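Local coordinates for uncharacterized protein VPA0106 (Vibrio parahaemolyticus, PDB 3U07), which is of unknown function, a probably exported protein that combines a DUF1254 and a DUF1214 domain, at residues S323-M337 against S423-K435. The protein carries 2 engineered substitutions. Residues are numbered along the deposited sequence; the frame is centred on the assembly and turned at random.
Sequences SIGQKLDGSKHDYVM and SGEYQMPEIKVVK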
loop_
_atom_site.group_PDB
_atom_site.type_symbol
_atom_site.label_atom_id
_atom_site.label_comp_id
_atom_site.label_asym_id
_atom_site.label_seq_id
_atom_site.Cartn_x
_atom_site.Cartn_y
_atom_site.Cartn_z
ATOM N N SER A 323 1.483 -2.154 -28.992
ATOM C CA SER A 323 2.563 -3.077 -29.334
ATOM C C SER A 323 3.641 -2.572 -30.277
ATOM O O SER A 323 4.678 -3.216 -30.436
ATOM C CB SER A 323 1.980 -4.376 -29.897
ATOM O OG SER A 323 1.274 -4.138 -31.102
ATOM N N ILE A 324 3.409 -1.429 -30.907
ATOM C CA ILE A 324 4.394 -0.896 -31.835
ATOM C C ILE A 324 5.056 0.376 -31.322
ATOM O O ILE A 324 5.870 0.990 -32.020
ATOM C CB ILE A 324 3.768 -0.630 -33.209
ATOM C CG1 ILE A 324 2.602 0.346 -33.063
ATOM C CG2 ILE A 324 3.348 -1.959 -33.842
ATOM C CD1 ILE A 324 1.188 -0.262 -33.232
ATOM N N GLY A 325 4.704 0.771 -30.101
ATOM C CA GLY A 325 5.305 1.955 -29.511
ATOM C C GLY A 325 4.525 3.249 -29.616
ATOM O O GLY A 325 5.047 4.311 -29.288
ATOM N N GLN A 326 3.289 3.181 -30.092
ATOM C CA GLN A 326 2.465 4.378 -30.196
ATOM C C GLN A 326 1.696 4.540 -28.893
ATOM O O GLN A 326 1.289 3.553 -28.268
ATOM C CB GLN A 326 1.463 4.266 -31.350
ATOM C CG GLN A 326 2.083 4.192 -32.732
ATOM C CD GLN A 326 1.033 4.145 -33.832
ATOM O OE1 GLN A 326 1.083 4.923 -34.783
ATOM N NE2 GLN A 326 0.073 3.230 -33.702
ATOM N N LYS A 327 1.501 5.785 -28.482
ATOM C CA LYS A 327 0.769 6.076 -27.259
ATOM C C LYS A 327 -0.668 5.583 -27.390
ATOM O O LYS A 327 -1.301 5.781 -28.426
ATOM C CB LYS A 327 0.757 7.586 -27.007
ATOM C CG LYS A 327 -0.008 7.998 -25.763
ATOM C CD LYS A 327 0.785 7.685 -24.509
ATOM C CE LYS A 327 -0.084 7.823 -23.276
ATOM N NZ LYS A 327 -1.150 6.780 -23.257
ATOM N N LEU A 328 -1.178 4.931 -26.347
ATOM C CA LEU A 328 -2.559 4.451 -26.354
ATOM C C LEU A 328 -3.450 5.689 -26.401
ATOM O O LEU A 328 -3.291 6.602 -25.584
ATOM C CB LEU A 328 -2.856 3.656 -25.081
ATOM C CG LEU A 328 -2.104 2.333 -24.955
ATOM C CD1 LEU A 328 -2.324 1.752 -23.570
ATOM C CD2 LEU A 328 -2.578 1.377 -26.050
ATOM N N ASP A 329 -4.387 5.714 -27.343
ATOM C CA ASP A 329 -5.273 6.864 -27.519
ATOM C C ASP A 329 -6.556 6.422 -28.218
ATOM O O ASP A 329 -6.543 6.096 -29.403
ATOM C CB ASP A 329 -4.553 7.911 -28.373
ATOM C CG ASP A 329 -5.258 9.252 -28.387
ATOM O OD1 ASP A 329 -6.501 9.279 -28.297
ATOM O OD2 ASP A 329 -4.559 10.280 -28.511
ATOM N N GLY A 330 -7.664 6.426 -27.488
ATOM C CA GLY A 330 -8.929 5.999 -28.057
ATOM C C GLY A 330 -9.500 6.821 -29.198
ATOM O O GLY A 330 -10.423 6.373 -29.873
ATOM N N SER A 331 -8.971 8.016 -29.423
ATOM C CA SER A 331 -9.476 8.857 -30.506
ATOM C C SER A 331 -8.830 8.477 -31.837
ATOM O O SER A 331 -9.272 8.913 -32.899
ATOM C CB SER A 331 -9.196 10.336 -30.211
ATOM O OG SER A 331 -7.802 10.604 -30.172
ATOM N N LYS A 332 -7.795 7.643 -31.775
ATOM C CA LYS A 332 -7.068 7.238 -32.971
ATOM C C LYS A 332 -7.196 5.784 -33.394
ATOM O O LYS A 332 -7.016 5.468 -34.566
ATOM C CB LYS A 332 -5.586 7.559 -32.800
ATOM C CG LYS A 332 -5.315 9.012 -32.486
ATOM C CD LYS A 332 -3.838 9.312 -32.453
ATOM C CE LYS A 332 -3.614 10.790 -32.194
ATOM N NZ LYS A 332 -2.170 11.140 -32.188
ATOM N N HIS A 333 -7.499 4.895 -32.455
ATOM C CA HIS A 333 -7.596 3.485 -32.795
ATOM C C HIS A 333 -8.548 2.714 -31.898
ATOM O O HIS A 333 -9.073 3.228 -30.908
ATOM C CB HIS A 333 -6.228 2.803 -32.648
ATOM C CG HIS A 333 -5.122 3.431 -33.436
ATOM N ND1 HIS A 333 -4.927 3.180 -34.779
ATOM C CD2 HIS A 333 -4.133 4.280 -33.065
ATOM C CE1 HIS A 333 -3.865 3.845 -35.199
ATOM N NE2 HIS A 333 -3.365 4.521 -34.180
ATOM N N ASP A 334 -8.747 1.461 -32.288
ATOM C CA ASP A 334 -9.531 0.495 -31.546
ATOM C C ASP A 334 -8.405 -0.466 -31.157
ATOM O O ASP A 334 -7.442 -0.622 -31.909
ATOM C CB ASP A 334 -10.534 -0.210 -32.453
ATOM C CG ASP A 334 -11.914 0.415 -32.397
ATOM O OD1 ASP A 334 -12.030 1.579 -31.960
ATOM O OD2 ASP A 334 -12.881 -0.264 -32.798
ATOM N N TYR A 335 -8.488 -1.089 -29.990
ATOM C CA TYR A 335 -7.424 -2.000 -29.596
ATOM C C TYR A 335 -7.954 -3.353 -29.169
ATOM O O TYR A 335 -9.138 -3.505 -28.865
ATOM C CB TYR A 335 -6.607 -1.406 -28.447
ATOM C CG TYR A 335 -6.016 -0.047 -28.738
ATOM C CD1 TYR A 335 -6.774 1.116 -28.581
ATOM C CD2 TYR A 335 -4.696 0.078 -29.170
ATOM C CE1 TYR A 335 -6.224 2.375 -28.848
ATOM C CE2 TYR A 335 -4.143 1.323 -29.438
ATOM C CZ TYR A 335 -4.909 2.465 -29.275
ATOM O OH TYR A 335 -4.355 3.696 -29.547
ATOM N N VAL A 336 -7.069 -4.342 -29.169
ATOM C CA VAL A 336 -7.436 -5.677 -28.741
ATOM C C VAL A 336 -6.302 -6.278 -27.912
ATOM O O VAL A 336 -5.121 -6.087 -28.202
ATOM C CB VAL A 336 -7.788 -6.600 -29.941
ATOM C CG1 VAL A 336 -6.565 -6.861 -30.791
ATOM C CG2 VAL A 336 -8.386 -7.905 -29.425
HETATM N N MSE A 337 -6.694 -6.995 -26.866
HETATM C CA MSE A 337 -5.776 -7.636 -25.939
HETATM C C MSE A 337 -6.199 -9.098 -25.834
HETATM O O MSE A 337 -7.334 -9.382 -25.466
HETATM C CB MSE A 337 -5.938 -6.974 -24.578
HETATM C CG MSE A 337 -4.683 -6.707 -23.803
HETATM SE SE MSE A 337 -5.157 -5.772 -22.167
HETATM C CE MSE A 337 -6.791 -4.935 -22.702
ATOM N N SER A 423 7.932 -10.945 -9.079
ATOM C CA SER A 423 9.304 -10.520 -9.347
ATOM C C SER A 423 9.483 -9.525 -10.480
ATOM O O SER A 423 10.542 -8.910 -10.608
ATOM C CB SER A 423 10.164 -11.746 -9.641
ATOM O OG SER A 423 9.790 -12.320 -10.882
ATOM N N GLY A 424 8.460 -9.371 -11.309
ATOM C CA GLY A 424 8.565 -8.461 -12.433
ATOM C C GLY A 424 8.866 -9.208 -13.724
ATOM O O GLY A 424 8.877 -8.616 -14.800
ATOM N N GLU A 425 9.106 -10.513 -13.621
ATOM C CA GLU A 425 9.405 -11.325 -14.798
ATOM C C GLU A 425 8.226 -11.308 -15.772
ATOM O O GLU A 425 8.369 -10.904 -16.925
ATOM C CB GLU A 425 9.726 -12.762 -14.373
ATOM C CG GLU A 425 10.213 -13.661 -15.500
ATOM C CD GLU A 425 10.657 -15.028 -15.005
ATOM O OE1 GLU A 425 9.924 -15.636 -14.199
ATOM O OE2 GLU A 425 11.733 -15.499 -15.428
ATOM N N TYR A 426 7.058 -11.736 -15.302
ATOM C CA TYR A 426 5.861 -11.757 -16.138
ATOM C C TYR A 426 5.630 -10.389 -16.770
ATOM O O TYR A 426 5.691 -9.365 -16.092
ATOM C CB TYR A 426 4.641 -12.132 -15.297
ATOM C CG TYR A 426 3.317 -12.009 -16.023
ATOM C CD1 TYR A 426 2.826 -13.052 -16.812
ATOM C CD2 TYR A 426 2.538 -10.862 -15.891
ATOM C CE1 TYR A 426 1.587 -12.955 -17.443
ATOM C CE2 TYR A 426 1.301 -10.754 -16.518
ATOM C CZ TYR A 426 0.830 -11.804 -17.287
ATOM O OH TYR A 426 -0.411 -11.714 -17.874
ATOM N N GLN A 427 5.356 -10.377 -18.069
ATOM C CA GLN A 427 5.112 -9.131 -18.783
ATOM C C GLN A 427 3.629 -8.974 -19.084
ATOM O O GLN A 427 2.942 -9.939 -19.405
ATOM C CB GLN A 427 5.911 -9.104 -20.089
ATOM C CG GLN A 427 7.416 -9.193 -19.898
ATOM C CD GLN A 427 7.977 -7.995 -19.158
ATOM O OE1 GLN A 427 7.997 -6.881 -19.684
ATOM N NE2 GLN A 427 8.430 -8.215 -17.927
HETATM N N MSE A 428 3.133 -7.751 -18.976
HETATM C CA MSE A 428 1.732 -7.499 -19.247
HETATM C C MSE A 428 1.400 -7.809 -20.703
HETATM O O MSE A 428 2.168 -7.475 -21.603
HETATM C CB MSE A 428 1.398 -6.044 -18.963
HETATM C CG MSE A 428 -0.083 -5.779 -18.982
HETATM SE SE MSE A 428 -0.482 -3.987 -18.497
HETATM C CE MSE A 428 -2.185 -3.828 -19.409
ATOM N N PRO A 429 0.256 -8.465 -20.954
ATOM C CA PRO A 429 -0.095 -8.772 -22.343
ATOM C C PRO A 429 -0.081 -7.473 -23.152
ATOM O O PRO A 429 -0.410 -6.404 -22.638
ATOM C CB PRO A 429 -1.488 -9.387 -22.215
ATOM C CG PRO A 429 -1.404 -10.103 -20.887
ATOM C CD PRO A 429 -0.707 -9.070 -20.016
ATOM N N GLU A 430 0.312 -7.563 -24.414
ATOM C CA GLU A 430 0.386 -6.382 -25.261
ATOM C C GLU A 430 -0.989 -5.964 -25.745
ATOM O O GLU A 430 -1.892 -6.792 -25.855
ATOM C CB GLU A 430 1.282 -6.667 -26.469
ATOM C CG GLU A 430 2.647 -7.241 -26.112
ATOM C CD GLU A 430 3.581 -7.344 -27.310
ATOM O OE1 GLU A 430 3.163 -7.885 -28.352
ATOM O OE2 GLU A 430 4.738 -6.891 -27.207
ATOM N N ILE A 431 -1.172 -4.673 -25.997
ATOM C CA ILE A 431 -2.447 -4.233 -26.527
ATOM C C ILE A 431 -2.151 -3.766 -27.953
ATOM O O ILE A 431 -1.330 -2.880 -28.190
ATOM C CB ILE A 431 -3.112 -3.144 -25.634
ATOM C CG1 ILE A 431 -2.249 -1.900 -25.537
ATOM C CG2 ILE A 431 -3.292 -3.692 -24.211
ATOM C CD1 ILE A 431 -2.485 -1.155 -24.233
ATOM N N LYS A 432 -2.807 -4.417 -28.907
ATOM C CA LYS A 432 -2.591 -4.148 -30.316
ATOM C C LYS A 432 -3.663 -3.330 -30.980
ATOM O O LYS A 432 -4.834 -3.412 -30.621
ATOM C CB LYS A 432 -2.470 -5.466 -31.073
ATOM C CG LYS A 432 -1.524 -6.461 -30.441
ATOM C CD LYS A 432 -1.405 -7.721 -31.281
ATOM C CE LYS A 432 -0.500 -8.734 -30.608
ATOM N NZ LYS A 432 -0.173 -9.867 -31.518
ATOM N N VAL A 433 -3.252 -2.542 -31.965
ATOM C CA VAL A 433 -4.190 -1.740 -32.726
ATOM C C VAL A 433 -4.992 -2.713 -33.585
ATOM O O VAL A 433 -4.450 -3.697 -34.091
ATOM C CB VAL A 433 -3.444 -0.738 -33.631
ATOM C CG1 VAL A 433 -4.375 -0.174 -34.710
ATOM C CG2 VAL A 433 -2.884 0.381 -32.775
ATOM N N VAL A 434 -6.286 -2.453 -33.715
ATOM C CA VAL A 434 -7.161 -3.284 -34.532
ATOM C C VAL A 434 -7.381 -2.571 -35.860
ATOM O O VAL A 434 -7.595 -1.359 -35.884
ATOM C CB VAL A 434 -8.547 -3.463 -33.893
ATOM C CG1 VAL A 434 -9.421 -4.336 -34.788
ATOM C CG2 VAL A 434 -8.412 -4.067 -32.509
ATOM N N LYS A 435 -7.330 -3.310 -36.961
ATOM C CA LYS A 435 -7.564 -2.704 -38.267
ATOM C C LYS A 435 -8.864 -1.895 -38.180
ATOM O O LYS A 435 -9.581 -1.822 -39.201
ATOM C CB LYS A 435 -7.697 -3.782 -39.324
HETATM O O HOH W 1 -8.344 1.063 -34.956
#
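Val336 and Lys432 form a well-bonded hydrogen-bonded pair at one end of a short antiparallel pairing between strands 334-337 and 432-434, whose axes run at 128° to each other. Each donates its backbone N-H to the other: Val336 N lies 2.8 Å from Lys432 O, and Lys432 N 2.9 Å from Val336 O. Next along, Tyr335 faces Val433 as a non-hydrogen-bonded pair, and beyond it a water joins Asp334 N to Val434 O. From the preceding loop, Ser323 N adds a weak bond to Ile431 O.

Val433 works with both methyls. Its CG2 sits over a face of the His333 imidazole, 4.0 Å from the ring centroid in a CH-pi contact, and also meets Tyr335 CE2 at 3.7 Å. With CG1 anti to the backbone N (chi1 164°), that second methyl reaches His333 ND1 at 3.4 Å. The Val434 and Val336 side chains cross at about a right angle, Val434 CG2 lying 3.7 Å from Val336 CB, whereas Ile431 and the selenomethionine Met337 lie side by side, tightly packed. The Tyr335 hydroxyl is held by the loop before its strand, accepting from Asp329 N at 3.0 Å.

Strand 432-434, near the C-terminus, is an outermost strand of a four-stranded mixed sheet. Strand 334-340 separates it from strand 382-388, where Tyr386 and Ser388 bind the Asp334 carboxylate, while Ile431 and Leu328 touch Ser319 of strand 315-319 in the adjacent antiparallel sheet.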